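Local coordinates for protein exodeoxyribonuclease 10 (Escherichia coli, PDB 4FZX) that degrades single- and double-stranded DNA from the 3' end as a distributive, magnesium-dependent exonuclease of the DnaQ (DEDDh) family linked to DNA repair, at residues V17-V22 and H35-D40; I4-T9 and H134-D139; S74-A79 and P93-C98; A79-F84 and C98-A103. All blocks are in the same frame, centred on the assembly; numbering follows the deposited sequence.

Contact 1 (V17-V22 and H35-D40)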
# COMPACT_ATOMS: atom_id res chain seq x y z
N VAL C 17 4.17 27.53 -33.12
CA VAL C 17 3.50 27.99 -34.33
C VAL C 17 2.09 28.46 -34.05
O VAL C 17 1.52 29.23 -34.83
CB VAL C 17 3.49 26.93 -35.46
CG1 VAL C 17 4.92 26.61 -35.88
CG2 VAL C 17 2.78 25.66 -35.01
N GLU C 18 1.53 28.03 -32.93
CA GLU C 18 0.22 28.51 -32.49
C GLU C 18 0.08 28.41 -30.97
O GLU C 18 0.53 27.45 -30.35
CB GLU C 18 -0.90 27.69 -33.17
CG GLU C 18 -2.25 28.42 -33.24
CD GLU C 18 -3.32 27.66 -34.03
OE1 GLU C 18 -3.22 26.41 -34.15
OE2 GLU C 18 -4.29 28.30 -34.50
N ILE C 19 -0.62 29.36 -30.38
CA ILE C 19 -1.04 29.25 -29.00
C ILE C 19 -2.47 29.73 -28.87
O ILE C 19 -2.94 30.57 -29.66
CB ILE C 19 -0.14 30.09 -28.09
CG1 ILE C 19 -0.46 29.81 -26.62
CG2 ILE C 19 -0.30 31.59 -28.43
CD1 ILE C 19 0.54 30.46 -25.63
N ALA C 20 -3.17 29.21 -27.86
CA ALA C 20 -4.56 29.58 -27.63
C ALA C 20 -4.93 29.31 -26.18
O ALA C 20 -4.24 28.55 -25.49
CB ALA C 20 -5.46 28.78 -28.56
N SER C 21 -6.04 29.91 -25.73
CA SER C 21 -6.60 29.60 -24.42
C SER C 21 -8.11 29.85 -24.33
O SER C 21 -8.67 30.63 -25.10
CB SER C 21 -5.87 30.39 -23.31
OG SER C 21 -6.23 31.76 -23.31
N VAL C 22 -8.75 29.18 -23.38
CA VAL C 22 -10.07 29.57 -22.93
C VAL C 22 -10.08 29.61 -21.41
O VAL C 22 -9.20 29.04 -20.75
CB VAL C 22 -11.14 28.58 -23.41
CG1 VAL C 22 -11.36 28.72 -24.91
CG2 VAL C 22 -10.73 27.15 -23.06
N HIS C 35 -3.46 32.81 -31.19
CA HIS C 35 -2.55 33.48 -32.09
C HIS C 35 -1.78 32.41 -32.85
O HIS C 35 -1.23 31.48 -32.23
CB HIS C 35 -1.53 34.33 -31.32
CG HIS C 35 -2.15 35.46 -30.57
ND1 HIS C 35 -2.75 35.29 -29.34
CD2 HIS C 35 -2.30 36.77 -30.89
CE1 HIS C 35 -3.21 36.46 -28.91
NE2 HIS C 35 -2.93 37.37 -29.83
N LEU C 36 -1.65 32.61 -34.16
CA LEU C 36 -0.57 31.98 -34.90
C LEU C 36 0.73 32.70 -34.60
O LEU C 36 0.76 33.93 -34.48
CB LEU C 36 -0.86 32.01 -36.40
CG LEU C 36 -1.91 31.00 -36.85
CD1 LEU C 36 -2.62 31.49 -38.12
CD2 LEU C 36 -1.25 29.63 -37.05
N VAL C 37 1.82 31.95 -34.60
CA VAL C 37 3.07 32.43 -34.08
C VAL C 37 4.21 32.04 -35.01
O VAL C 37 4.25 30.91 -35.51
CB VAL C 37 3.36 31.83 -32.69
CG1 VAL C 37 4.78 32.18 -32.23
CG2 VAL C 37 2.32 32.28 -31.69
N ARG C 38 5.13 32.98 -35.23
CA ARG C 38 6.34 32.69 -35.98
C ARG C 38 7.35 31.93 -35.11
O ARG C 38 7.79 32.42 -34.10
CB ARG C 38 6.96 33.98 -36.48
CG ARG C 38 8.08 33.80 -37.49
CD ARG C 38 8.62 35.15 -37.86
NE ARG C 38 9.76 35.08 -38.78
CZ ARG C 38 10.46 36.14 -39.17
NH1 ARG C 38 10.16 37.35 -38.71
NH2 ARG C 38 11.47 35.99 -40.02
N PRO C 39 7.73 30.72 -35.53
CA PRO C 39 8.54 29.89 -34.64
C PRO C 39 10.03 30.26 -34.69
O PRO C 39 10.46 30.92 -35.63
CB PRO C 39 8.33 28.48 -35.20
CG PRO C 39 8.11 28.72 -36.66
CD PRO C 39 7.35 30.00 -36.76
N ASP C 40 10.79 29.82 -33.70
CA ASP C 40 12.21 30.14 -33.63
C ASP C 40 13.03 29.14 -34.47
O ASP C 40 14.26 29.13 -34.41
CB ASP C 40 12.69 30.13 -32.17
CG ASP C 40 12.50 28.76 -31.47
OD1 ASP C 40 12.02 27.81 -32.12
OD2 ASP C 40 12.81 28.65 -30.27
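I19 and H35 form an antiparallel hydrogen-bonded pair: I19 N donates to H35 O at 2.9 Å and H35 N returns a bond to I19 O at 2.8 Å, both close to linear. One residue on, E18 faces L36 in a non-hydrogen-bonded pair. Beyond it V37 N reaches V17 O at 2.7 Å, but from well above the carbonyl plane, 59° out of it, as the chain turns its corner at V17. The side chain of E18 leaves on the same face of the sheet as L36. Its CB lies near H35 O, and CG, held anti to the backbone N (chi1 -157°), comes within 3.4 Å of that same oxygen. From there the chain runs extended, so that CG and then CD pass obliquely by the methyl L36 CD2, 4.1 Å from CG. At the tip the two oxygens part: OE1 accepts from A136 N, at the start of helix 136-154, and OE2 makes a salt bridge with R135. With E18 cut back to an alanine, R135 would probably lose its charged mate and A136 N its acceptor, and L36 CD2 would lose the chain packed against it. On the opposite face I19 CG2 lies 4.2 Å from V37 CG2, while the ring of H35 turns away to Y71, whose hydroxyl is hydrogen-bonded to ND1. At the far end V17 CG1 rests 3.9 Å from P39 CG. V17 and E18 together oppose E8, a classic beta bulge where the hairpin 16-25/28-36 joins strand 2-9, in the mixed sheet of this RNase H-like exonuclease fold.

Contact 2 (I4-T9 and H134-D139). With NA (sodium ion), chain G; NA (sodium ion), chain E; nucleotides of chain A.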
# COMPACT_ATOMS: atom_id res chain seq x y z
N ILE C 4 -7.27 27.51 -19.63
CA ILE C 4 -6.81 26.36 -20.37
C ILE C 4 -5.94 26.86 -21.50
O ILE C 4 -6.29 27.82 -22.17
CB ILE C 4 -8.01 25.54 -20.96
CG1 ILE C 4 -8.78 24.84 -19.84
CG2 ILE C 4 -7.51 24.53 -22.01
CD1 ILE C 4 -9.36 25.80 -18.80
N ILE C 5 -4.76 26.25 -21.64
CA ILE C 5 -3.76 26.65 -22.64
C ILE C 5 -3.47 25.47 -23.57
O ILE C 5 -3.34 24.33 -23.12
CB ILE C 5 -2.41 27.05 -21.97
CG1 ILE C 5 -2.50 28.43 -21.34
CG2 ILE C 5 -1.28 27.11 -23.02
CD1 ILE C 5 -1.85 29.51 -22.18
N ASP C 6 -3.28 25.77 -24.85
CA ASP C 6 -2.70 24.80 -25.78
C ASP C 6 -1.73 25.47 -26.74
O ASP C 6 -1.93 26.62 -27.14
CB ASP C 6 -3.78 24.04 -26.55
CG ASP C 6 -3.20 22.92 -27.42
OD1 ASP C 6 -2.82 21.87 -26.88
OD2 ASP C 6 -3.14 23.09 -28.66
N THR C 7 -0.75 24.69 -27.18
CA THR C 7 0.35 25.16 -27.99
C THR C 7 0.60 24.11 -29.09
O THR C 7 0.81 22.95 -28.80
CB THR C 7 1.64 25.25 -27.13
OG1 THR C 7 1.49 26.28 -26.14
CG2 THR C 7 2.82 25.56 -27.97
N GLU C 8 0.59 24.51 -30.35
CA GLU C 8 1.13 23.67 -31.40
C GLU C 8 2.54 24.15 -31.76
O GLU C 8 2.82 25.34 -31.70
CB GLU C 8 0.23 23.67 -32.64
CG GLU C 8 -1.25 23.38 -32.36
CD GLU C 8 -1.49 22.00 -31.73
OE1 GLU C 8 -0.83 21.02 -32.13
OE2 GLU C 8 -2.37 21.91 -30.85
N THR C 9 3.41 23.21 -32.12
CA THR C 9 4.85 23.42 -32.11
C THR C 9 5.51 22.86 -33.38
O THR C 9 4.89 22.15 -34.17
CB THR C 9 5.52 22.74 -30.89
OG1 THR C 9 5.18 21.36 -30.86
CG2 THR C 9 5.07 23.41 -29.56
N HIS C 134 -6.10 19.50 -33.26
CA HIS C 134 -4.68 19.87 -33.36
C HIS C 134 -4.46 21.29 -33.87
O HIS C 134 -3.33 21.70 -34.14
CB HIS C 134 -3.91 18.88 -34.22
CG HIS C 134 -4.06 17.46 -33.79
ND1 HIS C 134 -3.55 16.99 -32.59
CD2 HIS C 134 -4.64 16.40 -34.39
CE1 HIS C 134 -3.82 15.70 -32.48
NE2 HIS C 134 -4.47 15.31 -33.56
N ARG C 135 -5.53 22.07 -33.95
CA ARG C 135 -5.38 23.52 -33.94
C ARG C 135 -5.64 24.01 -32.53
O ARG C 135 -6.55 23.54 -31.87
CB ARG C 135 -6.30 24.19 -34.96
CG ARG C 135 -5.95 23.86 -36.44
CD ARG C 135 -4.60 24.46 -36.89
NE ARG C 135 -4.57 25.92 -36.72
CZ ARG C 135 -5.05 26.79 -37.60
NH1 ARG C 135 -5.53 26.39 -38.77
NH2 ARG C 135 -5.01 28.09 -37.32
N ALA C 136 -4.79 24.92 -32.06
CA ALA C 136 -4.71 25.20 -30.64
C ALA C 136 -6.06 25.52 -30.00
O ALA C 136 -6.39 24.94 -28.97
CB ALA C 136 -3.70 26.31 -30.37
N LEU C 137 -6.84 26.44 -30.59
CA LEU C 137 -8.11 26.85 -29.99
C LEU C 137 -9.10 25.70 -29.95
O LEU C 137 -9.86 25.55 -28.99
CB LEU C 137 -8.73 28.06 -30.71
CG LEU C 137 -9.91 28.69 -29.97
CD1 LEU C 137 -9.48 29.23 -28.59
CD2 LEU C 137 -10.61 29.78 -30.78
N TYR C 138 -9.07 24.87 -30.98
CA TYR C 138 -9.93 23.69 -31.03
C TYR C 138 -9.63 22.76 -29.85
O TYR C 138 -10.54 22.39 -29.09
CB TYR C 138 -9.74 22.97 -32.36
CG TYR C 138 -10.73 21.87 -32.62
CD1 TYR C 138 -10.64 20.66 -31.94
CD2 TYR C 138 -11.75 22.04 -33.56
CE1 TYR C 138 -11.54 19.64 -32.19
CE2 TYR C 138 -12.66 21.02 -33.80
CZ TYR C 138 -12.54 19.82 -33.12
OH TYR C 138 -13.46 18.82 -33.35
N ASP C 139 -8.35 22.46 -29.65
CA ASP C 139 -7.95 21.56 -28.57
C ASP C 139 -8.19 22.16 -27.18
O ASP C 139 -8.38 21.41 -26.21
CB ASP C 139 -6.49 21.16 -28.71
CG ASP C 139 -6.25 20.16 -29.85
OD1 ASP C 139 -7.19 19.89 -30.65
OD2 ASP C 139 -5.10 19.68 -29.97
NA NA G . -3.04 20.30 -29.43
NA NA E . -1.24 20.13 -26.29
P DG A 17 -0.33 18.00 -28.58
OP1 DG A 17 -1.17 19.22 -28.58
OP2 DG A 17 -0.96 16.72 -28.95
O5' DG A 17 0.94 18.23 -29.50
C5' DG A 17 1.68 19.43 -29.37
C4' DG A 17 2.66 19.62 -30.51
O4' DG A 17 3.72 18.67 -30.35
C3' DG A 17 2.12 19.39 -31.92
O3' DG A 17 1.58 20.61 -32.39
C2' DG A 17 3.39 19.02 -32.69
C1' DG A 17 4.20 18.29 -31.62
N9 DG A 17 4.05 16.86 -31.68
C8 DG A 17 3.06 16.12 -31.06
N7 DG A 17 3.18 14.85 -31.28
C5 DG A 17 4.32 14.75 -32.07
C6 DG A 17 4.93 13.61 -32.61
O6 DG A 17 4.57 12.43 -32.46
N1 DG A 17 6.05 13.94 -33.37
C2 DG A 17 6.53 15.23 -33.58
N2 DG A 17 7.63 15.36 -34.35
N3 DG A 17 5.94 16.31 -33.08
C4 DG A 17 4.85 15.98 -32.34
O HOH W 1 -5.17 20.89 -25.35
O HOH W 2 0.25 21.67 -26.50
O HOH W 3 -2.17 18.75 -31.34
O HOH W 4 -3.41 18.85 -26.38
O HOH W 5 -1.00 20.11 -23.97
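D6, E8 and D139 turn their carboxylates toward one another around a sodium ion, with no direct hydrogen bond between strand and helix. E8 OE2 and D139 OD2 each bind this ion (chain G) at 2.2 Å, and D6 OD2 joins them at a longer 2.9 Å. D6 extends with CG anti to its own nitrogen (chi1 -174°), which carries the carboxylate over the start of helix 136-154: OD2 lies 3.3 Å from A136 CA, while OD1 turns to the second sodium (chain E) at 2.4 Å. The phosphate oxygen OP1 of DG17 of chain A bridges the two ions. This is the two-metal site of the DEDDh exonucleases, whose cofactor is magnesium; sodium occupies it here. E8 is folded instead of extended. With chi1 and chi2 (-61°) both turned, the chain folds back toward H134, and CD comes 3.0 Å from H134 O. Its two oxygens then divide their work, OE2 on the metal and OE1 accepting a very short 2.5 Å bond from O3' of DG17 of chain A, which also accepts from T9 N. D139 reaches back from the first turn of the helix. Its OD1 takes a nearly straight bond from H134 N on the syn side, 31° out of the carboxylate plane, and a second bond from H133, which together would hold the group's rotation and present OD2 to the ion. Water 3, a ligand of the same sodium, lies in the ring plane of H134, 2.6 Å from ND1, and donates to E8 OE1.

Contact 3 (S74-A79 and P93-C98)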
# COMPACT_ATOMS: atom_id res chain seq x y z
N SER C 74 -3.76 34.97 -14.95
CA SER C 74 -4.47 33.86 -14.31
C SER C 74 -3.63 33.26 -13.18
O SER C 74 -2.40 33.17 -13.29
CB SER C 74 -4.80 32.78 -15.35
OG SER C 74 -5.70 31.80 -14.85
N GLU C 75 -4.29 32.80 -12.12
CA GLU C 75 -3.60 32.04 -11.07
C GLU C 75 -3.32 30.58 -11.49
O GLU C 75 -2.36 29.94 -11.01
CB GLU C 75 -4.42 32.08 -9.78
CG GLU C 75 -4.76 33.51 -9.30
CD GLU C 75 -3.55 34.24 -8.72
OE1 GLU C 75 -2.83 34.94 -9.49
OE2 GLU C 75 -3.31 34.10 -7.51
N TRP C 76 -4.15 30.07 -12.40
CA TRP C 76 -4.15 28.66 -12.78
C TRP C 76 -4.06 28.50 -14.30
O TRP C 76 -4.89 29.02 -15.05
CB TRP C 76 -5.41 27.97 -12.28
CG TRP C 76 -5.68 28.18 -10.83
CD1 TRP C 76 -6.68 28.93 -10.28
CD2 TRP C 76 -4.96 27.60 -9.73
NE1 TRP C 76 -6.61 28.88 -8.91
CE2 TRP C 76 -5.56 28.07 -8.55
CE3 TRP C 76 -3.83 26.78 -9.64
CZ2 TRP C 76 -5.09 27.71 -7.28
CZ3 TRP C 76 -3.37 26.42 -8.38
CH2 TRP C 76 -4.00 26.89 -7.21
N TYR C 77 -3.04 27.78 -14.75
CA TYR C 77 -2.96 27.40 -16.15
C TYR C 77 -3.14 25.90 -16.26
O TYR C 77 -2.55 25.14 -15.47
CB TYR C 77 -1.62 27.82 -16.75
CG TYR C 77 -1.50 29.30 -16.87
CD1 TYR C 77 -1.92 29.95 -18.02
CD2 TYR C 77 -1.08 30.08 -15.80
CE1 TYR C 77 -1.92 31.33 -18.11
CE2 TYR C 77 -1.06 31.45 -15.87
CZ TYR C 77 -1.51 32.07 -17.02
OH TYR C 77 -1.44 33.44 -17.13
N VAL C 78 -4.01 25.49 -17.17
CA VAL C 78 -4.40 24.10 -17.30
C VAL C 78 -3.98 23.62 -18.70
O VAL C 78 -4.19 24.32 -19.70
CB VAL C 78 -5.94 23.91 -17.13
CG1 VAL C 78 -6.33 22.44 -17.24
CG2 VAL C 78 -6.43 24.49 -15.77
N ALA C 79 -3.37 22.45 -18.78
CA ALA C 79 -3.01 21.89 -20.07
C ALA C 79 -3.06 20.39 -20.00
O ALA C 79 -2.93 19.82 -18.92
CB ALA C 79 -1.62 22.37 -20.50
N PRO C 93 3.02 33.06 -15.22
CA PRO C 93 2.89 33.66 -13.89
C PRO C 93 2.06 32.85 -12.89
O PRO C 93 1.85 33.31 -11.78
CB PRO C 93 2.20 35.00 -14.16
CG PRO C 93 1.49 34.80 -15.43
CD PRO C 93 2.38 33.91 -16.24
N GLY C 94 1.54 31.70 -13.28
CA GLY C 94 0.57 31.01 -12.42
C GLY C 94 1.05 29.66 -11.94
O GLY C 94 2.24 29.41 -11.87
N GLU C 95 0.11 28.80 -11.58
CA GLU C 95 0.41 27.42 -11.22
C GLU C 95 -0.23 26.49 -12.26
O GLU C 95 -1.29 26.79 -12.81
CB GLU C 95 -0.13 27.11 -9.82
CG GLU C 95 0.71 26.13 -9.01
CD GLU C 95 1.99 26.77 -8.45
OE1 GLU C 95 2.96 26.02 -8.21
OE2 GLU C 95 2.02 28.01 -8.28
N TRP C 96 0.42 25.36 -12.54
CA TRP C 96 -0.03 24.48 -13.59
C TRP C 96 -0.91 23.37 -13.07
O TRP C 96 -0.68 22.81 -11.99
CB TRP C 96 1.15 23.90 -14.36
CG TRP C 96 1.80 24.86 -15.28
CD1 TRP C 96 2.89 25.65 -15.01
CD2 TRP C 96 1.43 25.15 -16.64
NE1 TRP C 96 3.21 26.40 -16.11
CE2 TRP C 96 2.32 26.13 -17.12
CE3 TRP C 96 0.42 24.67 -17.49
CZ2 TRP C 96 2.25 26.63 -18.42
CZ3 TRP C 96 0.33 25.19 -18.78
CH2 TRP C 96 1.26 26.14 -19.24
N ILE C 97 -1.94 23.06 -13.85
CA ILE C 97 -2.77 21.89 -13.62
C ILE C 97 -2.74 21.01 -14.86
O ILE C 97 -2.83 21.50 -15.99
CB ILE C 97 -4.20 22.29 -13.27
CG1 ILE C 97 -4.24 22.88 -11.85
CG2 ILE C 97 -5.14 21.10 -13.38
CD1 ILE C 97 -5.49 23.70 -11.55
N CYS C 98 -2.49 19.71 -14.66
CA CYS C 98 -2.44 18.78 -15.77
C CYS C 98 -3.68 17.88 -15.82
O CYS C 98 -3.92 17.12 -14.91
CB CYS C 98 -1.18 17.92 -15.67
SG CYS C 98 -0.98 16.82 -17.08
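Strands 76-79 and 95-98 run parallel, W76 beside E95 through A79 beside C98, as the two strands of a beta-alpha-beta unit connected by helix 82-88. Four backbone bonds lace them, from E95 N to E75 O at the start of the strands to A79 N to I97 O at 3.0 Å. On the face bearing Y77 and W96, the indole makes a shelf. Y77 CB sits over its six-membered ring, 3.9 Å from the centroid and 13° off the normal, a CH-pi contact. A79 CB comes instead to the indole's edge, 3.8 Å from W96 CZ3. The phenol ring itself slants at 46° to the indole and points toward the start of the other strand, where the absence of a side chain at G94 lets it settle: G94 CA meets its edge in plane, and a beta carbon there would collide with Y77 CD2. P93 then crosses the phenol's end, while the hydroxyl binds Y71 O. The other face carries W76, E95, V78 and I97. Here W76 swings out beside its backbone N (chi1 -52°), and its ring carbon CZ3 lies 3.6 Å from E95 CB, the two side chains crossing obliquely. Beyond, helix 158-165 packs on the same indole. Between the tryptophan and V78 the branched I97 fills the gap, its CD1 4.0 Å from W76 CE3 and its CB 4.0 Å from V78 CG2.

Contact 4 (A79-F84 and C98-A103). With nucleotides of chain A.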
# COMPACT_ATOMS: atom_id res chain seq x y z
N ALA C 79 -3.37 22.45 -18.78
CA ALA C 79 -3.01 21.89 -20.07
C ALA C 79 -3.06 20.39 -20.00
O ALA C 79 -2.93 19.82 -18.92
CB ALA C 79 -1.62 22.37 -20.50
N HIS C 80 -3.28 19.75 -21.14
CA HIS C 80 -3.25 18.30 -21.19
C HIS C 80 -1.84 17.77 -21.39
O HIS C 80 -1.28 17.88 -22.48
CB HIS C 80 -4.20 17.76 -22.25
CG HIS C 80 -4.48 16.30 -22.12
ND1 HIS C 80 -5.36 15.79 -21.19
CD2 HIS C 80 -3.87 15.22 -22.68
CE1 HIS C 80 -5.34 14.48 -21.23
NE2 HIS C 80 -4.42 14.10 -22.11
N ASN C 81 -1.28 17.17 -20.35
CA ASN C 81 0.18 17.00 -20.24
C ASN C 81 0.93 18.33 -20.12
O ASN C 81 1.71 18.70 -21.00
CB ASN C 81 0.77 16.18 -21.39
CG ASN C 81 2.15 15.59 -21.04
OD1 ASN C 81 2.52 15.51 -19.87
ND2 ASN C 81 2.88 15.17 -22.05
N ALA C 82 0.68 19.03 -19.02
CA ALA C 82 1.14 20.41 -18.83
C ALA C 82 2.67 20.49 -18.78
O ALA C 82 3.24 21.52 -19.05
CB ALA C 82 0.53 20.97 -17.55
N SER C 83 3.30 19.41 -18.35
CA SER C 83 4.74 19.18 -18.52
C SER C 83 5.26 19.72 -19.86
O SER C 83 6.31 20.37 -19.94
CB SER C 83 4.99 17.67 -18.47
OG SER C 83 6.31 17.39 -18.08
N PHE C 84 4.56 19.36 -20.93
CA PHE C 84 4.96 19.76 -22.27
C PHE C 84 4.85 21.27 -22.50
O PHE C 84 5.84 21.93 -22.79
CB PHE C 84 4.19 18.96 -23.33
CG PHE C 84 4.54 19.35 -24.74
CD1 PHE C 84 5.69 18.87 -25.35
CD2 PHE C 84 3.72 20.22 -25.45
CE1 PHE C 84 6.01 19.24 -26.65
CE2 PHE C 84 4.03 20.59 -26.75
CZ PHE C 84 5.17 20.09 -27.36
N CYS C 98 -2.49 19.71 -14.66
CA CYS C 98 -2.44 18.78 -15.77
C CYS C 98 -3.68 17.88 -15.82
O CYS C 98 -3.92 17.12 -14.91
CB CYS C 98 -1.18 17.92 -15.67
SG CYS C 98 -0.98 16.82 -17.08
N THR C 99 -4.47 17.99 -16.89
CA THR C 99 -5.66 17.15 -17.02
C THR C 99 -5.33 15.70 -17.31
O THR C 99 -6.15 14.81 -17.07
CB THR C 99 -6.65 17.67 -18.05
OG1 THR C 99 -5.97 17.97 -19.28
CG2 THR C 99 -7.37 18.91 -17.53
N MSE C 100 -4.12 15.45 -17.77
CA MSE C 100 -3.68 14.08 -18.00
C MSE C 100 -3.46 13.35 -16.69
O MSE C 100 -3.95 12.25 -16.49
CB MSE C 100 -2.40 14.06 -18.83
CG MSE C 100 -2.00 12.66 -19.27
SE MSE C 100 -0.22 12.62 -20.08
CE MSE C 100 -0.75 13.29 -21.81
N LYS C 101 -2.69 13.97 -15.81
CA LYS C 101 -2.50 13.43 -14.48
C LYS C 101 -3.84 13.29 -13.80
O LYS C 101 -4.08 12.31 -13.10
CB LYS C 101 -1.58 14.33 -13.66
CG LYS C 101 -0.12 14.25 -14.07
CD LYS C 101 0.71 15.33 -13.42
CE LYS C 101 2.17 14.93 -13.35
NZ LYS C 101 2.46 14.08 -12.15
N LEU C 102 -4.70 14.28 -13.95
CA LEU C 102 -6.00 14.22 -13.29
C LEU C 102 -6.83 13.03 -13.80
O LEU C 102 -7.42 12.29 -13.01
CB LEU C 102 -6.78 15.53 -13.47
CG LEU C 102 -6.17 16.77 -12.81
CD1 LEU C 102 -7.01 18.01 -13.07
CD2 LEU C 102 -5.97 16.54 -11.31
N ALA C 103 -6.86 12.84 -15.11
CA ALA C 103 -7.66 11.78 -15.71
C ALA C 103 -7.20 10.40 -15.24
O ALA C 103 -8.02 9.55 -14.89
CB ALA C 103 -7.59 11.86 -17.23
P DA A 16 -1.48 13.27 -26.14
OP1 DA A 16 -2.77 13.97 -25.95
OP2 DA A 16 -1.21 12.38 -27.31
O5' DA A 16 -0.31 14.36 -26.05
C5' DA A 16 -0.34 15.38 -25.07
C4' DA A 16 0.81 16.35 -25.29
O4' DA A 16 2.05 15.75 -24.81
C3' DA A 16 1.08 16.71 -26.76
O3' DA A 16 0.33 17.88 -27.15
C2' DA A 16 2.59 16.95 -26.78
C1' DA A 16 3.09 15.98 -25.72
N9 DA A 16 3.51 14.73 -26.29
C8 DA A 16 2.81 13.93 -27.14
N7 DA A 16 3.49 12.91 -27.58
C5 DA A 16 4.71 13.04 -26.96
C6 DA A 16 5.88 12.27 -27.03
N6 DA A 16 5.99 11.16 -27.76
N1 DA A 16 6.94 12.71 -26.33
C2 DA A 16 6.82 13.84 -25.61
N3 DA A 16 5.77 14.66 -25.48
C4 DA A 16 4.75 14.17 -26.19
P DG A 15 -0.50 7.27 -25.48
OP1 DG A 15 -1.95 7.05 -25.58
OP2 DG A 15 0.35 7.00 -26.66
O5' DG A 15 -0.27 8.79 -25.03
C5' DG A 15 -1.02 9.32 -23.95
C4' DG A 15 -0.43 10.65 -23.51
O4' DG A 15 0.84 10.45 -22.84
C3' DG A 15 -0.15 11.63 -24.63
O3' DG A 15 -1.30 12.43 -24.81
C2' DG A 15 1.00 12.46 -24.08
C1' DG A 15 1.75 11.48 -23.19
N9 DG A 15 2.85 10.83 -23.88
C8 DG A 15 2.75 9.91 -24.89
N7 DG A 15 3.91 9.46 -25.29
C5 DG A 15 4.83 10.12 -24.48
C6 DG A 15 6.24 10.03 -24.47
O6 DG A 15 6.95 9.31 -25.20
N1 DG A 15 6.81 10.87 -23.51
C2 DG A 15 6.08 11.69 -22.66
N2 DG A 15 6.79 12.46 -21.81
N3 DG A 15 4.74 11.78 -22.67
C4 DG A 15 4.20 10.96 -23.60
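H80 and T99 share a hydrogen bond between ring nitrogen ND1 and hydroxyl OG1, 3.0 Å apart, with OG1 near the ring plane and the two side chains crossing at about a right angle. Either atom could be the donor. Close by, T99 N bonds to A79 O at 3.1 Å, carrying the sheet pairing on into the first turn of helix 99-106. C98, the N-cap of that helix, spreads its sulfur over two amides: SG accepts from A82 N at 3.4 Å and, as a longer capping bond, from K101 N, tying the starts of helices 82-88 and 99-106 together. H80 extends from the strand end with CG opposite its nitrogen (chi1 -166°), which carries the ring to the first turn of helix 99-106. There CB of M100, a selenomethionine, sits over one ring face, 4.0 Å from the centroid, while NE2 bonds to Y112 O. Were H80 an alanine, T99 OG1 and Y112 O would probably each lose a polar partner, and a gap would open against M100 CB. M100 and N81 lie side by side, pointing toward the DNA. The N81 amide donates from ND2 to the sugar oxygen O4' of DA16 of chain A, 2.9 Å away and nearly straight at 168°. Farther out, F84 lays one ring face under the same sugar, with C2' 3.6 Å above its centre. The two helix starts that follow the parallel strands line the DNA path beside DA16 and DG15 of chain A, the nucleotides leading to the one in the metal site, consistent with a wall of the exonuclease cleft.

Contacts 1, 2 and 3 belong to one mixed sheet, in which strand 2-9 of contact 2 stands between the hairpin of contact 1 and the parallel pair of contact 3. I4 N meets V22 O at 2.7 Å on one flank, and I5 N meets V78 O at 2.8 Å on the other. Contacts 1 and 3 do not touch, their centres about 18 Å apart. Contact 4 continues contact 3 through the shared A79 and C98, and F84 CZ packs 3.7 Å from T9 OG1 of contact 2. The sodium site lies in contact 2; the side chain of E18 is about 8 Å from the nearer sodium, and that of H80 about 6 Å from the other.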